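Long-range contacts in mortality factor 4-like protein 1 (PDB 2F5K), which binds methylated histone H3 through its chromo domain, and so probably takes part in gene regulation at chromatin: residues 23-28 with 43-48; 30-35 with 73-78; 52-57 with 69-74. One frame throughout, in Å; residues are numbered along the deposited sequence.

Contact 1: 23-28 with 43-48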
loop_
_atom_site.group_PDB
_atom_site.type_symbol
_atom_site.label_atom_id
_atom_site.label_comp_id
_atom_site.label_asym_id
_atom_site.label_seq_id
_atom_site.Cartn_x
_atom_site.Cartn_y
_atom_site.Cartn_z
ATOM N N PHE A 23 9.574 -6.203 -2.170
ATOM C CA PHE A 23 8.618 -7.029 -1.439
ATOM C C PHE A 23 8.479 -8.467 -1.919
ATOM O O PHE A 23 8.918 -8.806 -3.015
ATOM C CB PHE A 23 7.277 -6.319 -1.403
ATOM C CG PHE A 23 7.371 -4.922 -0.875
ATOM C CD1 PHE A 23 7.734 -3.875 -1.711
ATOM C CD2 PHE A 23 7.140 -4.658 0.470
ATOM C CE1 PHE A 23 7.836 -2.586 -1.213
ATOM C CE2 PHE A 23 7.226 -3.372 0.971
ATOM C CZ PHE A 23 7.584 -2.337 0.138
ATOM N N GLN A 24 7.882 -9.300 -1.080
ATOM C CA GLN A 24 7.709 -10.718 -1.370
ATOM C C GLN A 24 6.260 -11.169 -1.306
ATOM O O GLN A 24 5.434 -10.551 -0.648
ATOM C CB GLN A 24 8.497 -11.556 -0.370
ATOM C CG GLN A 24 9.973 -11.340 -0.415
ATOM C CD GLN A 24 10.669 -12.136 0.642
ATOM O OE1 GLN A 24 10.017 -12.865 1.394
ATOM N NE2 GLN A 24 12.000 -12.010 0.715
ATOM N N GLU A 25 5.962 -12.274 -1.981
ATOM C CA GLU A 25 4.617 -12.816 -1.943
ATOM C C GLU A 25 4.343 -13.236 -0.520
ATOM O O GLU A 25 5.152 -13.925 0.095
ATOM C CB GLU A 25 4.479 -14.007 -2.882
ATOM C CG GLU A 25 4.730 -13.633 -4.330
ATOM C CD GLU A 25 4.450 -14.761 -5.316
ATOM O OE1 GLU A 25 4.172 -15.912 -4.877
ATOM O OE2 GLU A 25 4.510 -14.474 -6.539
ATOM N N GLY A 26 3.213 -12.791 0.001
ATOM C CA GLY A 26 2.846 -13.106 1.364
ATOM C C GLY A 26 3.127 -11.962 2.323
ATOM O O GLY A 26 2.465 -11.843 3.339
ATOM N N GLU A 27 4.077 -11.098 1.977
ATOM C CA GLU A 27 4.491 -10.033 2.891
ATOM C C GLU A 27 3.375 -9.088 3.293
ATOM O O GLU A 27 2.732 -8.489 2.447
ATOM C CB GLU A 27 5.662 -9.224 2.325
ATOM C CG GLU A 27 6.250 -8.248 3.320
ATOM C CD GLU A 27 7.457 -7.543 2.761
ATOM O OE1 GLU A 27 7.870 -7.878 1.647
ATOM O OE2 GLU A 27 7.998 -6.663 3.430
ATOM N N ARG A 28 3.147 -8.969 4.594
ATOM C CA ARG A 28 2.222 -7.994 5.086
ATOM C C ARG A 28 2.871 -6.634 4.792
ATOM O O ARG A 28 4.064 -6.454 5.037
ATOM C CB ARG A 28 2.000 -8.193 6.578
ATOM C CG ARG A 28 1.218 -7.110 7.258
ATOM C CD ARG A 28 0.974 -7.439 8.732
ATOM N NE ARG A 28 -0.157 -6.744 9.333
ATOM C CZ ARG A 28 -0.422 -6.773 10.638
ATOM N NH1 ARG A 28 0.371 -7.469 11.441
ATOM N NH2 ARG A 28 -1.470 -6.117 11.149
ATOM N N VAL A 43 0.096 -10.322 -2.717
ATOM C CA VAL A 43 -0.301 -11.606 -3.297
ATOM C C VAL A 43 0.585 -12.006 -4.470
ATOM O O VAL A 43 1.015 -13.148 -4.559
ATOM C CB VAL A 43 -1.779 -11.610 -3.739
ATOM C CG1 VAL A 43 -2.158 -12.967 -4.315
ATOM C CG2 VAL A 43 -2.682 -11.270 -2.581
ATOM N N LYS A 44 0.873 -11.061 -5.361
ATOM C CA LYS A 44 1.697 -11.349 -6.539
ATOM C C LYS A 44 2.789 -10.307 -6.810
ATOM O O LYS A 44 2.646 -9.127 -6.487
ATOM C CB LYS A 44 0.821 -11.497 -7.792
ATOM C CG LYS A 44 -0.136 -12.689 -7.791
ATOM C CD LYS A 44 -0.830 -12.874 -9.150
ATOM C CE LYS A 44 -2.108 -13.725 -9.036
ATOM N NZ LYS A 44 -2.925 -13.683 -10.280
ATOM N N VAL A 45 3.869 -10.776 -7.426
ATOM C CA VAL A 45 5.016 -9.956 -7.782
ATOM C C VAL A 45 5.338 -10.222 -9.237
ATOM O O VAL A 45 5.752 -11.325 -9.586
ATOM C CB VAL A 45 6.277 -10.349 -6.974
ATOM C CG1 VAL A 45 7.452 -9.469 -7.350
ATOM C CG2 VAL A 45 6.023 -10.301 -5.473
ATOM N N ALA A 46 5.152 -9.229 -10.095
ATOM C CA ALA A 46 5.476 -9.406 -11.509
ATOM C C ALA A 46 6.431 -8.333 -11.990
ATOM O O ALA A 46 6.295 -7.161 -11.648
ATOM C CB ALA A 46 4.225 -9.406 -12.351
ATOM N N ILE A 47 7.411 -8.750 -12.778
ATOM C CA ILE A 47 8.387 -7.827 -13.333
ATOM C C ILE A 47 8.043 -7.550 -14.791
ATOM O O ILE A 47 7.750 -8.475 -15.559
ATOM C CB ILE A 47 9.808 -8.409 -13.210
ATOM C CG1 ILE A 47 10.146 -8.671 -11.745
ATOM C CG2 ILE A 47 10.833 -7.461 -13.815
ATOM C CD1 ILE A 47 11.525 -9.274 -11.545
ATOM N N LYS A 48 8.061 -6.271 -15.157
ATOM C CA LYS A 48 7.772 -5.855 -16.520
ATOM C C LYS A 48 8.625 -4.668 -16.938
ATOM O O LYS A 48 8.598 -3.613 -16.307
ATOM C CB LYS A 48 6.298 -5.500 -16.674
ATOM C CG LYS A 48 5.939 -4.899 -18.022
ATOM C CD LYS A 48 4.510 -4.400 -18.011
ATOM C CE LYS A 48 4.183 -3.591 -19.251
ATOM N NZ LYS A 48 2.766 -3.137 -19.217
#

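Contact 2: 30-35 with 73-78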
loop_
_atom_site.group_PDB
_atom_site.type_symbol
_atom_site.label_atom_id
_atom_site.label_comp_id
_atom_site.label_asym_id
_atom_site.label_seq_id
_atom_site.Cartn_x
_atom_site.Cartn_y
_atom_site.Cartn_z
ATOM N N LEU A 30 2.167 -2.059 3.777
ATOM C CA LEU A 30 1.292 -0.914 3.864
ATOM C C LEU A 30 1.243 -0.444 2.461
ATOM O O LEU A 30 2.273 -0.317 1.810
ATOM C CB LEU A 30 1.847 0.160 4.772
ATOM C CG LEU A 30 1.923 -0.229 6.250
ATOM C CD1 LEU A 30 2.684 0.869 7.010
ATOM C CD2 LEU A 30 0.534 -0.358 6.789
ATOM N N CYS A 31 0.061 -0.184 1.961
ATOM C CA CYS A 31 -0.012 0.191 0.584
ATOM C C CYS A 31 -0.819 1.439 0.465
ATOM O O CYS A 31 -1.836 1.570 1.125
ATOM C CB CYS A 31 -0.665 -0.934 -0.236
ATOM S SG CYS A 31 -0.619 -0.656 -2.021
ATOM N N PHE A 32 -0.364 2.339 -0.401
ATOM C CA PHE A 32 -1.066 3.559 -0.697
ATOM C C PHE A 32 -2.232 3.285 -1.650
ATOM O O PHE A 32 -2.104 2.518 -2.603
ATOM C CB PHE A 32 -0.123 4.551 -1.399
ATOM C CG PHE A 32 0.677 5.393 -0.469
ATOM C CD1 PHE A 32 2.025 5.220 -0.349
ATOM C CD2 PHE A 32 0.077 6.384 0.264
ATOM C CE1 PHE A 32 2.776 6.032 0.516
ATOM C CE2 PHE A 32 0.822 7.183 1.133
ATOM C CZ PHE A 32 2.152 6.976 1.267
ATOM N N HIS A 33 -3.357 3.936 -1.398
ATOM C CA HIS A 33 -4.486 3.825 -2.280
ATOM C C HIS A 33 -4.947 5.223 -2.697
ATOM O O HIS A 33 -4.704 5.654 -3.829
ATOM C CB HIS A 33 -5.614 3.001 -1.655
ATOM C CG HIS A 33 -6.837 2.945 -2.508
ATOM N ND1 HIS A 33 -8.044 3.493 -2.120
ATOM C CD2 HIS A 33 -7.037 2.417 -3.740
ATOM C CE1 HIS A 33 -8.937 3.295 -3.074
ATOM N NE2 HIS A 33 -8.352 2.644 -4.068
ATOM N N GLY A 34 -5.600 5.952 -1.815
ATOM C CA GLY A 34 -5.854 7.340 -2.193
ATOM C C GLY A 34 -4.718 8.155 -1.573
ATOM O O GLY A 34 -3.542 7.909 -1.850
ATOM N N PRO A 35 -5.085 9.092 -0.710
ATOM C CA PRO A 35 -4.133 9.856 0.096
ATOM C C PRO A 35 -3.852 9.082 1.379
ATOM O O PRO A 35 -3.275 9.611 2.315
ATOM C CB PRO A 35 -4.945 11.092 0.463
ATOM C CG PRO A 35 -6.327 10.468 0.724
ATOM C CD PRO A 35 -6.481 9.504 -0.448
ATOM N N ARG A 73 4.229 2.486 -4.476
ATOM C CA ARG A 73 3.051 2.653 -3.641
ATOM C C ARG A 73 3.038 1.725 -2.466
ATOM O O ARG A 73 2.144 1.775 -1.633
ATOM C CB ARG A 73 1.755 2.532 -4.446
ATOM C CG ARG A 73 1.429 3.779 -5.167
ATOM C CD ARG A 73 0.284 3.618 -6.071
ATOM N NE ARG A 73 -0.900 3.209 -5.338
ATOM C CZ ARG A 73 -1.942 2.612 -5.916
ATOM N NH1 ARG A 73 -1.915 2.406 -7.228
ATOM N NH2 ARG A 73 -2.992 2.240 -5.183
ATOM N N VAL A 74 4.057 0.891 -2.400
ATOM C CA VAL A 74 4.139 -0.082 -1.340
ATOM C C VAL A 74 5.201 0.296 -0.307
ATOM O O VAL A 74 6.310 0.661 -0.665
ATOM C CB VAL A 74 4.433 -1.459 -1.908
ATOM C CG1 VAL A 74 4.372 -2.501 -0.818
ATOM C CG2 VAL A 74 3.424 -1.782 -3.022
ATOM N N LEU A 75 4.850 0.227 0.968
ATOM C CA LEU A 75 5.807 0.557 2.025
ATOM C C LEU A 75 5.892 -0.617 2.963
ATOM O O LEU A 75 4.914 -1.367 3.156
ATOM C CB LEU A 75 5.389 1.793 2.811
ATOM C CG LEU A 75 5.475 3.174 2.137
ATOM C CD1 LEU A 75 4.900 4.236 3.032
ATOM C CD2 LEU A 75 6.945 3.450 1.890
ATOM N N LYS A 76 7.085 -0.779 3.517
ATOM C CA LYS A 76 7.390 -1.803 4.482
ATOM C C LYS A 76 6.534 -1.616 5.738
ATOM O O LYS A 76 6.232 -0.495 6.131
ATOM C CB LYS A 76 8.869 -1.706 4.813
ATOM C CG LYS A 76 9.594 -3.004 4.681
ATOM C CD LYS A 76 9.783 -3.417 3.242
ATOM C CE LYS A 76 10.309 -4.829 3.160
ATOM N NZ LYS A 76 10.279 -5.286 1.757
ATOM N N TYR A 77 6.120 -2.720 6.350
ATOM C CA TYR A 77 5.276 -2.653 7.532
ATOM C C TYR A 77 6.166 -2.477 8.756
ATOM O O TYR A 77 6.491 -3.441 9.417
ATOM C CB TYR A 77 4.426 -3.937 7.659
ATOM C CG TYR A 77 3.231 -3.791 8.599
ATOM C CD1 TYR A 77 1.992 -3.401 8.122
ATOM C CD2 TYR A 77 3.360 -4.035 9.964
ATOM C CE1 TYR A 77 0.910 -3.267 8.978
ATOM C CE2 TYR A 77 2.285 -3.904 10.837
ATOM C CZ TYR A 77 1.076 -3.511 10.342
ATOM O OH TYR A 77 0.016 -3.352 11.209
ATOM N N VAL A 78 6.550 -1.238 9.043
ATOM C CA VAL A 78 7.430 -0.923 10.153
ATOM C C VAL A 78 7.002 0.338 10.868
ATOM O O VAL A 78 6.209 1.152 10.326
ATOM C CB VAL A 78 8.921 -0.762 9.694
ATOM C CG1 VAL A 78 9.501 -2.081 9.252
ATOM C CG2 VAL A 78 9.045 0.252 8.606
#

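Contact 3: 52-57 with 69-74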
loop_
_atom_site.group_PDB
_atom_site.type_symbol
_atom_site.label_atom_id
_atom_site.label_comp_id
_atom_site.label_asym_id
_atom_site.label_seq_id
_atom_site.Cartn_x
_atom_site.Cartn_y
_atom_site.Cartn_z
ATOM N N VAL A 52 9.045 -3.197 -11.573
ATOM C CA VAL A 52 8.448 -4.254 -10.767
ATOM C C VAL A 52 7.071 -3.838 -10.271
ATOM O O VAL A 52 6.896 -2.738 -9.757
ATOM C CB VAL A 52 9.339 -4.596 -9.574
ATOM C CG1 VAL A 52 8.840 -5.847 -8.880
ATOM C CG2 VAL A 52 10.782 -4.781 -10.026
ATOM N N LYS A 53 6.090 -4.720 -10.440
ATOM C CA LYS A 53 4.723 -4.426 -10.038
ATOM C C LYS A 53 4.259 -5.375 -8.947
ATOM O O LYS A 53 4.843 -6.429 -8.730
ATOM C CB LYS A 53 3.787 -4.537 -11.238
ATOM C CG LYS A 53 4.223 -3.726 -12.457
ATOM C CD LYS A 53 3.043 -3.444 -13.394
ATOM C CE LYS A 53 3.372 -2.387 -14.441
ATOM N NZ LYS A 53 2.132 -1.820 -15.046
ATOM N N TYR A 54 3.204 -4.997 -8.248
ATOM C CA TYR A 54 2.687 -5.869 -7.207
ATOM C C TYR A 54 1.190 -5.974 -7.255
ATOM O O TYR A 54 0.483 -4.972 -7.376
ATOM C CB TYR A 54 3.089 -5.374 -5.823
ATOM C CG TYR A 54 4.568 -5.389 -5.582
ATOM C CD1 TYR A 54 5.323 -4.241 -5.748
ATOM C CD2 TYR A 54 5.211 -6.551 -5.194
ATOM C CE1 TYR A 54 6.664 -4.236 -5.520
ATOM C CE2 TYR A 54 6.558 -6.563 -4.965
ATOM C CZ TYR A 54 7.286 -5.401 -5.126
ATOM O OH TYR A 54 8.642 -5.408 -4.905
ATOM N N PHE A 55 0.696 -7.193 -7.163
ATOM C CA PHE A 55 -0.738 -7.372 -7.095
ATOM C C PHE A 55 -1.081 -7.381 -5.613
ATOM O O PHE A 55 -0.470 -8.113 -4.828
ATOM C CB PHE A 55 -1.167 -8.659 -7.808
ATOM C CG PHE A 55 -2.652 -8.867 -7.831
ATOM C CD1 PHE A 55 -3.477 -7.989 -8.507
ATOM C CD2 PHE A 55 -3.224 -9.939 -7.157
ATOM C CE1 PHE A 55 -4.875 -8.179 -8.523
ATOM C CE2 PHE A 55 -4.611 -10.144 -7.154
ATOM C CZ PHE A 55 -5.443 -9.263 -7.835
ATOM N N ILE A 56 -2.041 -6.558 -5.206
ATOM C CA ILE A 56 -2.322 -6.505 -3.784
ATOM C C ILE A 56 -3.765 -6.686 -3.313
ATOM O O ILE A 56 -4.739 -6.234 -3.938
ATOM C CB ILE A 56 -1.728 -5.229 -3.135
ATOM C CG1 ILE A 56 -2.802 -4.196 -2.897
ATOM C CG2 ILE A 56 -0.544 -4.638 -3.937
ATOM C CD1 ILE A 56 -2.610 -3.494 -1.623
ATOM N N HIS A 57 -3.887 -7.331 -2.172
ATOM C CA HIS A 57 -5.176 -7.447 -1.541
ATOM C C HIS A 57 -5.142 -6.569 -0.309
ATOM O O HIS A 57 -4.284 -6.730 0.556
ATOM C CB HIS A 57 -5.495 -8.896 -1.153
ATOM C CG HIS A 57 -6.572 -9.003 -0.125
ATOM N ND1 HIS A 57 -6.329 -9.428 1.163
ATOM C CD2 HIS A 57 -7.892 -8.705 -0.179
ATOM C CE1 HIS A 57 -7.455 -9.394 1.854
ATOM N NE2 HIS A 57 -8.420 -8.962 1.062
ATOM N N VAL A 69 -0.181 -2.573 -8.453
ATOM C CA VAL A 69 0.345 -1.336 -7.895
ATOM C C VAL A 69 1.813 -1.289 -8.237
ATOM O O VAL A 69 2.458 -2.322 -8.277
ATOM C CB VAL A 69 0.110 -1.339 -6.357
ATOM C CG1 VAL A 69 1.387 -1.092 -5.576
ATOM C CG2 VAL A 69 -0.967 -0.381 -5.976
ATOM N N PRO A 70 2.341 -0.126 -8.592
ATOM C CA PRO A 70 3.788 -0.019 -8.809
ATOM C C PRO A 70 4.480 -0.061 -7.451
ATOM O O PRO A 70 3.829 0.188 -6.445
ATOM C CB PRO A 70 3.943 1.342 -9.480
ATOM C CG PRO A 70 2.807 2.097 -8.989
ATOM C CD PRO A 70 1.641 1.126 -8.920
ATOM N N GLU A 71 5.762 -0.404 -7.426
ATOM C CA GLU A 71 6.502 -0.476 -6.175
ATOM C C GLU A 71 6.406 0.780 -5.306
ATOM O O GLU A 71 6.249 0.695 -4.088
ATOM C CB GLU A 71 7.964 -0.735 -6.437
ATOM C CG GLU A 71 8.672 -1.217 -5.199
ATOM C CD GLU A 71 9.899 -2.013 -5.536
ATOM O OE1 GLU A 71 9.934 -3.217 -5.214
ATOM O OE2 GLU A 71 10.815 -1.423 -6.126
ATOM N N SER A 72 6.496 1.937 -5.939
ATOM C CA SER A 72 6.462 3.199 -5.206
ATOM C C SER A 72 5.217 3.355 -4.322
ATOM O O SER A 72 5.147 4.270 -3.494
ATOM C CB SER A 72 6.572 4.386 -6.167
ATOM O OG SER A 72 5.419 4.454 -7.004
ATOM N N ARG A 73 4.229 2.486 -4.476
ATOM C CA ARG A 73 3.051 2.653 -3.641
ATOM C C ARG A 73 3.038 1.725 -2.466
ATOM O O ARG A 73 2.144 1.775 -1.633
ATOM C CB ARG A 73 1.755 2.532 -4.446
ATOM C CG ARG A 73 1.429 3.779 -5.167
ATOM C CD ARG A 73 0.284 3.618 -6.071
ATOM N NE ARG A 73 -0.900 3.209 -5.338
ATOM C CZ ARG A 73 -1.942 2.612 -5.916
ATOM N NH1 ARG A 73 -1.915 2.406 -7.228
ATOM N NH2 ARG A 73 -2.992 2.240 -5.183
ATOM N N VAL A 74 4.057 0.891 -2.400
ATOM C CA VAL A 74 4.139 -0.082 -1.340
ATOM C C VAL A 74 5.201 0.296 -0.307
ATOM O O VAL A 74 6.310 0.661 -0.665
ATOM C CB VAL A 74 4.433 -1.459 -1.908
ATOM C CG1 VAL A 74 4.372 -2.501 -0.818
ATOM C CG2 VAL A 74 3.424 -1.782 -3.022
#

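Contact 1: 23-28 with 43-48
Glu25 lies against the backbone of Val43 to Val45 and the side chain of Val45. Glu25 CB is 3.9 Å from Val43 O. The first torsion (chi1 -62°) sets CG beside the backbone N and anti to the carbonyl carbon. From there CG touches both the backbone and a methyl group. Glu25 CG is 3.8 Å from Val43 O and 3.8 Å from Val45 CG2. The chain then runs extended, and Glu25 CD stays 3.9 Å from Val43 O. At the tip, Glu25 OE2 comes to 3.9 Å from Val45 N and 4.2 Å from Lys44 CA. These are packing distances, not bonds.

Val45 answers with one methyl group. CG2 lies beside its own backbone N, and the two side chains meet at a slant. The chain just before Glu25 is touched by the same methyl, with Val45 CG2 4.1 Å from Phe23 O.

The loop is held from within. Gln24 to Glu27 form a type II turn, with Gly26 at its third position, where the positive phi suits a glycine. Glu27 OE1 accepts from Gln24 N, and Glu27 OE2 pairs with Lys76. Backbone bonds between Cys42 and both Gly26 and Glu27 tie the loop to strand 37-48. Val43 and Lys44 both face Phe55, which makes a classic beta bulge at this point.

The contact is small, at 196 Å² buried, and mostly exposed. Its chemistry is van der Waals packing: the aliphatic part of an acidic side chain does the touching, while the polar fastening of the loop lies next door.

Contact 2: 30-35 with 73-78
Phe32 and Arg73 meet at the end of a short antiparallel strand pair. The arginine bends at chi3 (59°), which turns its guanidinium back to Phe32 O. Two nitrogens grip this one oxygen side-on: Arg73 NH2 to Phe32 O is 2.7 Å and Arg73 NE to Phe32 O is 3.1 Å. The oxygen lies near the guanidinium plane. Both nitrogens come from the same face of the Phe32 carbonyl. NH2 is tilted from the carbonyl plane, and NE stands well above it. Arg73 returns a backbone bond, its O accepting from Phe32 N at 2.9 Å. That same O sits at the edge of the Phe32 ring.

Further along, Leu30 and Leu75 form a hydrogen-bonded pair. Their N and O atoms bond both ways, with Leu75 N to Leu30 O at 2.8 Å. Their side chains share a face of the sheet, with Leu30 CB and Leu75 CB 4.4 Å apart. Leu75 CD1 slants against Phe32 CE1 at 3.8 Å. The side chains of Leu30 and Tyr77 cross at about a right angle, with Leu30 CD2 3.6 Å from Tyr77 CD1. Cys31 and Val74 are a non-hydrogen-bonded pair on the other face, where Cys31 SG and Val74 CG2 are 4.3 Å apart.

This pairing adds strand 74-76 to the edge of the sheet, next to strand 28-32. Leu30, Phe32 and Leu75 lie against Leu37 of strand 37-48 and against helix 79-98, through Asn81, Lys84 and Leu88. Cys31 and Val74 face Val69 of strand 67-70, with Ile56 and Tyr54 of strand 51-58 beside them.

Contact 3: 52-57 with 69-74
Tyr54 and Val69 are joined by two backbone hydrogen bonds in an antiparallel beta hairpin, formed by strands 51-58 and 67-70. Tyr54 N to Val69 O is 2.8 Å, and Val69 N to Tyr54 O is 2.7 Å. Beyond them, Glu71 N reaches Val52 O only weakly, at 3.5 Å. Lys53 pairs with Pro70 without hydrogen bonds, and its CA makes a CA-H...O contact with Val69 O.

One side-chain hydrogen bond is short. Tyr54 OH donates to Glu71 OE1 at 2.6 Å, on the anti side of the carboxylate. Glu71 sits in the 3-10 segment 71-73 that follows the hairpin. Its chain, with CG anti to its N (chi1 -163°), extends along the tyrosine edge. Glu71 CG is 3.6 Å from Tyr54 CE1. Ring and carboxylate planes are 33° apart.

The remaining contacts are apolar. Ile56 CG2 slants against Val69 CB at 4.1 Å. Val74 CG2 touches Tyr54 CD1 at 4.1 Å.

The tyrosine hydroxyl also accepts from Phe23 N, and Glu71 OE1 accepts from Lys22 N. Hydroxyl and carboxylate therefore hold the incoming N-terminal chain as well as each other. These donors probably steady the negative charge of Glu71.

In the fold
The three contacts belong to one five-stranded antiparallel sheet of the chromo domain. Its strand order is 67-70, 51-58, 37-48, 28-32, 74-76. Contact 3 pairs the first two strands, and contact 2 pairs the last two. Contact 1 sets the loop before strand 28-32 on strand 37-48. Centres of contacts 1 and 3 are about 8 Å apart, those of 2 and 3 about 9 Å, and those of 1 and 2 about 14 Å. Along the chain contacts 1 and 2 interleave, whereas both segments of contact 1 precede those of contact 3. Contacts 2 and 3 share Arg73 and Val74. Val74 packs on Val69, so the two outermost strands come together and the sheet curls toward a barrel.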